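Local coordinates for protein IclR transcriptional regulator (Thermotoga maritima, PDB 1MKM) that probably binds DNA as a winged helix-turn-helix transcriptional regulator, probably a repressor, of the IclR family, and has a zinc-binding C-terminal domain, at residues V46-G51 with K59-G64; D105-V110 with E148-E153. All coordinates share one frame; numbering follows the deposited sequence.

Contact 1 (V46-G51 with K59-G64)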
loop_
_atom_site.group_PDB
_atom_site.type_symbol
_atom_site.label_atom_id
_atom_site.label_comp_id
_atom_site.label_asym_id
_atom_site.label_seq_id
_atom_site.Cartn_x
_atom_site.Cartn_y
_atom_site.Cartn_z
ATOM N N VAL B 46 24.994 17.285 9.091
ATOM C CA VAL B 46 24.651 17.418 10.509
ATOM C C VAL B 46 23.185 17.043 10.741
ATOM O O VAL B 46 22.860 16.325 11.693
ATOM C CB VAL B 46 24.905 18.860 11.036
ATOM C CG1 VAL B 46 24.533 18.937 12.500
ATOM C CG2 VAL B 46 26.382 19.244 10.863
ATOM N N LEU B 47 22.303 17.532 9.870
ATOM C CA LEU B 47 20.882 17.218 9.975
ATOM C C LEU B 47 20.712 15.709 9.882
ATOM O O LEU B 47 19.896 15.122 10.591
ATOM C CB LEU B 47 20.086 17.885 8.851
ATOM C CG LEU B 47 19.923 19.408 8.876
ATOM C CD1 LEU B 47 19.174 19.914 7.626
ATOM C CD2 LEU B 47 19.176 19.783 10.123
ATOM N N GLU B 48 21.492 15.076 9.011
ATOM C CA GLU B 48 21.394 13.632 8.862
ATOM C C GLU B 48 21.925 12.902 10.097
ATOM O O GLU B 48 21.285 11.977 10.601
ATOM C CB GLU B 48 22.147 13.167 7.619
ATOM C CG GLU B 48 22.023 11.682 7.391
ATOM C CD GLU B 48 22.656 11.222 6.095
ATOM O OE1 GLU B 48 22.740 9.994 5.898
ATOM O OE2 GLU B 48 23.064 12.067 5.272
ATOM N N GLU B 49 23.094 13.336 10.578
ATOM C CA GLU B 49 23.740 12.746 11.754
ATOM C C GLU B 49 22.880 12.900 13.015
ATOM O O GLU B 49 22.932 12.067 13.927
ATOM C CB GLU B 49 25.114 13.404 11.961
ATOM C CG GLU B 49 25.447 13.774 13.406
ATOM C CD GLU B 49 26.347 12.765 14.092
ATOM O OE1 GLU B 49 27.533 12.671 13.707
ATOM O OE2 GLU B 49 25.872 12.069 15.015
ATOM N N LYS B 50 22.085 13.963 13.061
ATOM C CA LYS B 50 21.224 14.216 14.213
ATOM C C LYS B 50 19.889 13.493 14.086
ATOM O O LYS B 50 19.117 13.445 15.045
ATOM C CB LYS B 50 20.984 15.722 14.377
ATOM C CG LYS B 50 22.211 16.521 14.808
ATOM C CD LYS B 50 22.603 16.184 16.229
ATOM C CE LYS B 50 23.868 16.910 16.658
ATOM N NZ LYS B 50 24.319 16.387 17.979
ATOM N N GLY B 51 19.620 12.947 12.899
ATOM C CA GLY B 51 18.386 12.218 12.670
ATOM C C GLY B 51 17.181 13.024 12.206
ATOM O O GLY B 51 16.073 12.490 12.141
ATOM N N LYS B 59 20.597 8.614 -2.505
ATOM C CA LYS B 59 21.164 9.852 -1.981
ATOM C C LYS B 59 20.217 11.062 -1.875
ATOM O O LYS B 59 20.657 12.182 -1.588
ATOM C CB LYS B 59 22.418 10.226 -2.774
ATOM C CG LYS B 59 23.634 9.378 -2.404
ATOM C CD LYS B 59 24.923 9.954 -2.973
ATOM C CE LYS B 59 26.142 9.227 -2.425
ATOM N NZ LYS B 59 27.422 9.780 -2.951
ATOM N N ARG B 60 18.923 10.831 -2.102
ATOM C CA ARG B 60 17.911 11.880 -1.987
ATOM C C ARG B 60 17.511 11.890 -0.510
ATOM O O ARG B 60 17.646 10.874 0.177
ATOM C CB ARG B 60 16.696 11.561 -2.856
ATOM C CG ARG B 60 17.032 11.297 -4.309
ATOM C CD ARG B 60 17.188 12.573 -5.090
ATOM N NE ARG B 60 15.906 13.248 -5.229
ATOM C CZ ARG B 60 15.714 14.320 -5.987
ATOM N NH1 ARG B 60 16.728 14.833 -6.676
ATOM N NH2 ARG B 60 14.511 14.877 -6.056
ATOM N N TYR B 61 17.000 13.025 -0.036
ATOM C CA TYR B 61 16.640 13.185 1.371
ATOM C C TYR B 61 15.155 13.201 1.762
ATOM O O TYR B 61 14.314 13.793 1.093
ATOM C CB TYR B 61 17.282 14.457 1.919
ATOM C CG TYR B 61 18.794 14.428 2.007
ATOM C CD1 TYR B 61 19.589 14.816 0.925
ATOM C CD2 TYR B 61 19.426 14.049 3.188
ATOM C CE1 TYR B 61 20.984 14.832 1.028
ATOM C CE2 TYR B 61 20.814 14.061 3.301
ATOM C CZ TYR B 61 21.584 14.457 2.224
ATOM O OH TYR B 61 22.945 14.501 2.363
ATOM N N VAL B 62 14.879 12.583 2.901
ATOM C CA VAL B 62 13.536 12.494 3.439
ATOM C C VAL B 62 13.610 12.797 4.931
ATOM O O VAL B 62 14.635 12.561 5.571
ATOM C CB VAL B 62 12.971 11.071 3.170
ATOM C CG1 VAL B 62 12.348 10.495 4.405
ATOM C CG2 VAL B 62 11.973 11.126 2.028
ATOM N N PRO B 63 12.533 13.349 5.504
ATOM C CA PRO B 63 12.570 13.653 6.938
ATOM C C PRO B 63 12.819 12.442 7.832
ATOM O O PRO B 63 12.329 11.343 7.572
ATOM C CB PRO B 63 11.209 14.318 7.198
ATOM C CG PRO B 63 10.348 13.815 6.086
ATOM C CD PRO B 63 11.271 13.802 4.899
ATOM N N GLY B 64 13.593 12.670 8.887
ATOM C CA GLY B 64 13.924 11.624 9.832
ATOM C C GLY B 64 12.894 11.460 10.933
ATOM O O GLY B 64 11.824 12.070 10.906
#

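Contact 2 (D105-V110 with E148-E153)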
loop_
_atom_site.group_PDB
_atom_site.type_symbol
_atom_site.label_atom_id
_atom_site.label_comp_id
_atom_site.label_asym_id
_atom_site.label_seq_id
_atom_site.Cartn_x
_atom_site.Cartn_y
_atom_site.Cartn_z
ATOM N N ASP B 105 -3.223 28.256 26.385
ATOM C CA ASP B 105 -1.894 28.860 26.536
ATOM C C ASP B 105 -1.965 30.369 26.295
ATOM O O ASP B 105 -1.703 30.853 25.188
ATOM C CB ASP B 105 -0.903 28.228 25.558
ATOM C CG ASP B 105 0.532 28.599 25.870
ATOM O OD1 ASP B 105 0.983 28.312 26.999
ATOM O OD2 ASP B 105 1.206 29.173 24.991
ATOM N N GLY B 106 -2.313 31.097 27.351
ATOM C CA GLY B 106 -2.456 32.535 27.251
ATOM C C GLY B 106 -3.794 32.876 26.615
ATOM O O GLY B 106 -4.849 32.447 27.088
ATOM N N PHE B 107 -3.735 33.641 25.529
ATOM C CA PHE B 107 -4.907 34.080 24.783
ATOM C C PHE B 107 -5.023 33.281 23.487
ATOM O O PHE B 107 -5.676 33.702 22.520
ATOM C CB PHE B 107 -4.789 35.577 24.472
ATOM C CG PHE B 107 -4.936 36.470 25.679
ATOM C CD1 PHE B 107 -4.732 35.973 26.967
ATOM C CD2 PHE B 107 -5.264 37.815 25.525
ATOM C CE1 PHE B 107 -4.851 36.802 28.081
ATOM C CE2 PHE B 107 -5.384 38.653 26.635
ATOM C CZ PHE B 107 -5.179 38.145 27.913
ATOM N N GLU B 108 -4.358 32.127 23.476
ATOM C CA GLU B 108 -4.375 31.205 22.345
ATOM C C GLU B 108 -4.594 29.793 22.863
ATOM O O GLU B 108 -4.486 29.521 24.061
ATOM C CB GLU B 108 -3.049 31.229 21.590
ATOM C CG GLU B 108 -2.959 32.263 20.496
ATOM C CD GLU B 108 -1.700 32.101 19.676
ATOM O OE1 GLU B 108 -0.605 32.082 20.278
ATOM O OE2 GLU B 108 -1.801 31.991 18.436
ATOM N N GLY B 109 -4.908 28.898 21.937
ATOM C CA GLY B 109 -5.097 27.505 22.275
ATOM C C GLY B 109 -4.199 26.677 21.370
ATOM O O GLY B 109 -3.791 27.128 20.296
ATOM N N VAL B 110 -3.873 25.469 21.811
ATOM C CA VAL B 110 -3.040 24.582 21.011
ATOM C C VAL B 110 -3.644 23.182 20.944
ATOM O O VAL B 110 -4.081 22.626 21.951
ATOM C CB VAL B 110 -1.606 24.417 21.582
ATOM C CG1 VAL B 110 -0.768 23.686 20.562
ATOM C CG2 VAL B 110 -0.993 25.750 21.934
ATOM N N GLU B 148 -12.992 36.743 35.255
ATOM C CA GLU B 148 -13.469 37.984 34.644
ATOM C C GLU B 148 -12.367 38.994 34.350
ATOM O O GLU B 148 -12.333 39.591 33.273
ATOM C CB GLU B 148 -14.526 38.615 35.556
ATOM C CG GLU B 148 -14.210 38.479 37.042
ATOM C CD GLU B 148 -12.900 39.147 37.429
ATOM O OE1 GLU B 148 -12.832 40.392 37.376
ATOM O OE2 GLU B 148 -11.933 38.431 37.775
ATOM N N LYS B 149 -11.476 39.180 35.321
ATOM C CA LYS B 149 -10.346 40.101 35.216
ATOM C C LYS B 149 -9.514 39.788 33.977
ATOM O O LYS B 149 -9.351 40.632 33.088
ATOM C CB LYS B 149 -9.468 39.973 36.462
ATOM C CG LYS B 149 -8.164 40.745 36.396
ATOM C CD LYS B 149 -7.280 40.398 37.580
ATOM C CE LYS B 149 -5.923 41.074 37.474
ATOM N NZ LYS B 149 -4.987 40.588 38.522
ATOM N N GLU B 150 -8.987 38.567 33.939
ATOM C CA GLU B 150 -8.175 38.103 32.825
ATOM C C GLU B 150 -8.995 38.271 31.556
ATOM O O GLU B 150 -8.500 38.753 30.534
ATOM C CB GLU B 150 -7.826 36.630 33.014
ATOM C CG GLU B 150 -6.762 36.126 32.060
ATOM C CD GLU B 150 -6.835 34.625 31.846
ATOM O OE1 GLU B 150 -6.948 33.878 32.843
ATOM O OE2 GLU B 150 -6.772 34.192 30.678
ATOM N N LEU B 151 -10.259 37.866 31.643
ATOM C CA LEU B 151 -11.200 37.953 30.526
ATOM C C LEU B 151 -11.200 39.358 29.943
ATOM O O LEU B 151 -10.800 39.580 28.795
ATOM C CB LEU B 151 -12.614 37.599 31.006
ATOM C CG LEU B 151 -13.759 37.733 29.997
ATOM C CD1 LEU B 151 -13.527 36.786 28.825
ATOM C CD2 LEU B 151 -15.084 37.423 30.678
ATOM N N LYS B 152 -11.653 40.297 30.767
ATOM C CA LYS B 152 -11.738 41.703 30.405
ATOM C C LYS B 152 -10.540 42.155 29.575
ATOM O O LYS B 152 -10.691 42.914 28.608
ATOM C CB LYS B 152 -11.862 42.545 31.683
ATOM C CG LYS B 152 -13.107 42.196 32.504
ATOM C CD LYS B 152 -13.177 42.950 33.825
ATOM C CE LYS B 152 -14.438 42.571 34.599
ATOM N NZ LYS B 152 -14.507 43.252 35.919
ATOM N N GLU B 153 -9.353 41.673 29.937
ATOM C CA GLU B 153 -8.157 42.047 29.205
ATOM C C GLU B 153 -8.121 41.414 27.823
ATOM O O GLU B 153 -7.674 42.045 26.863
ATOM C CB GLU B 153 -6.894 41.642 29.955
ATOM C CG GLU B 153 -5.650 42.179 29.269
ATOM C CD GLU B 153 -4.372 41.556 29.774
ATOM O OE1 GLU B 153 -4.102 40.385 29.429
ATOM O OE2 GLU B 153 -3.640 42.242 30.515
#

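Contact 1 (V46-G51 with K59-G64)
The backbones of Gly51 and Gly64 come together where the helix ends, with CA atoms 5.3 Å apart and a CA-H...O contact from Gly64 CA to Gly51 O of 3.3 Å, with an angle of 147° at the hydrogen. Gly51 ends helix 37-50 in a Schellman motif: its positive phi turns the chain out of the helix, while its N still bonds back to Glu48 O at 3.0 Å. Because Gly64 has no side chain, the Gly51 carbonyl can close directly on its CA. Outside the pair, Gly51 bonds through its backbone to Lys66 and Gly64 to Phe52. This is the junction of a winged helix-turn-helix domain, where helix 37-50, probably the recognition helix, meets strand 61-63 of the two-stranded wing. One turn earlier, Glu48 reaches across with CG anti to its N (chi1 -178°) and an extended chain, bringing OE2 to the edge of the Tyr61 ring, 3.6 Å from CE2. The carboxylate and ring planes stand 84° apart, and Glu48 OE2 also lies 3.8 Å from Tyr61 OH. Tyr61 is buried, packing also on Val53 and Arg55 of the neighbouring strand and on Tyr41 and Met44 of the helix.

Contact 2 (D105-V110 with E148-E153)
The Phe107 ring lies between two carboxylates that approach obliquely from opposite sides of its plane: Glu153 OE1 near CZ and Glu150 OE2 near CE1. The Glu153 group is inclined 53° to the ring, whereas the Glu150 carboxylate runs nearly parallel to it (18°), set off from its plane. Glu153 OE1 stands 2.9 Å from Phe107 CZ and 3.5 Å from Phe107 CE2; the first is shorter than normal for carbon and oxygen and so doubtful, the carboxylate probably being imprecisely placed. Glu150 OE2 keeps a looser 4.2 Å from Phe107 CE1. Both glutamates send CG anti to the backbone N, which carries their extended chains off helix 148-157 towards the ring. Phe107 belongs to the turn between strands 98-105 and 108-115, closed by the backbone bond from Asp105 N to Glu108 O of 2.9 Å, with Gly106 at positive phi. The contact thus joins a hairpin tip of the central antiparallel sheet to a helix of the C-terminal domain. Phe107 also meets the Tyr154 ring and packs on Val158. Glu150 OE1 is held by a hydrogen bond to Tyr210 OH, and Lys104 bonds to Gly106 O while making a long, weak ion pair with Glu150 OE2. With carboxylate oxygens facing aromatic carbons, any attraction across the contact would come mainly from weakly polarised ring C-H groups and van der Waals packing.

Contact 1 and contact 2 sit in different domains, on opposite sides of the chain's centre: their own centres are 40 Å apart and their nearest atoms about 20 Å, with no touch between them. They follow in series, contact 1 closing in the helix-turn-helix region before contact 2 opens in the C-terminal one, with helix 66-75 starting just after contact 1. Neither lies at the zinc site, whose ligands Asp189 and Cys199 come from strands 187-190 and 197-205. What they share is the second subunit: Leu47 packs on Phe11 of that subunit, while Asp105 and Val110 pack on its Tyr65, so the same partner copy reaches both domains.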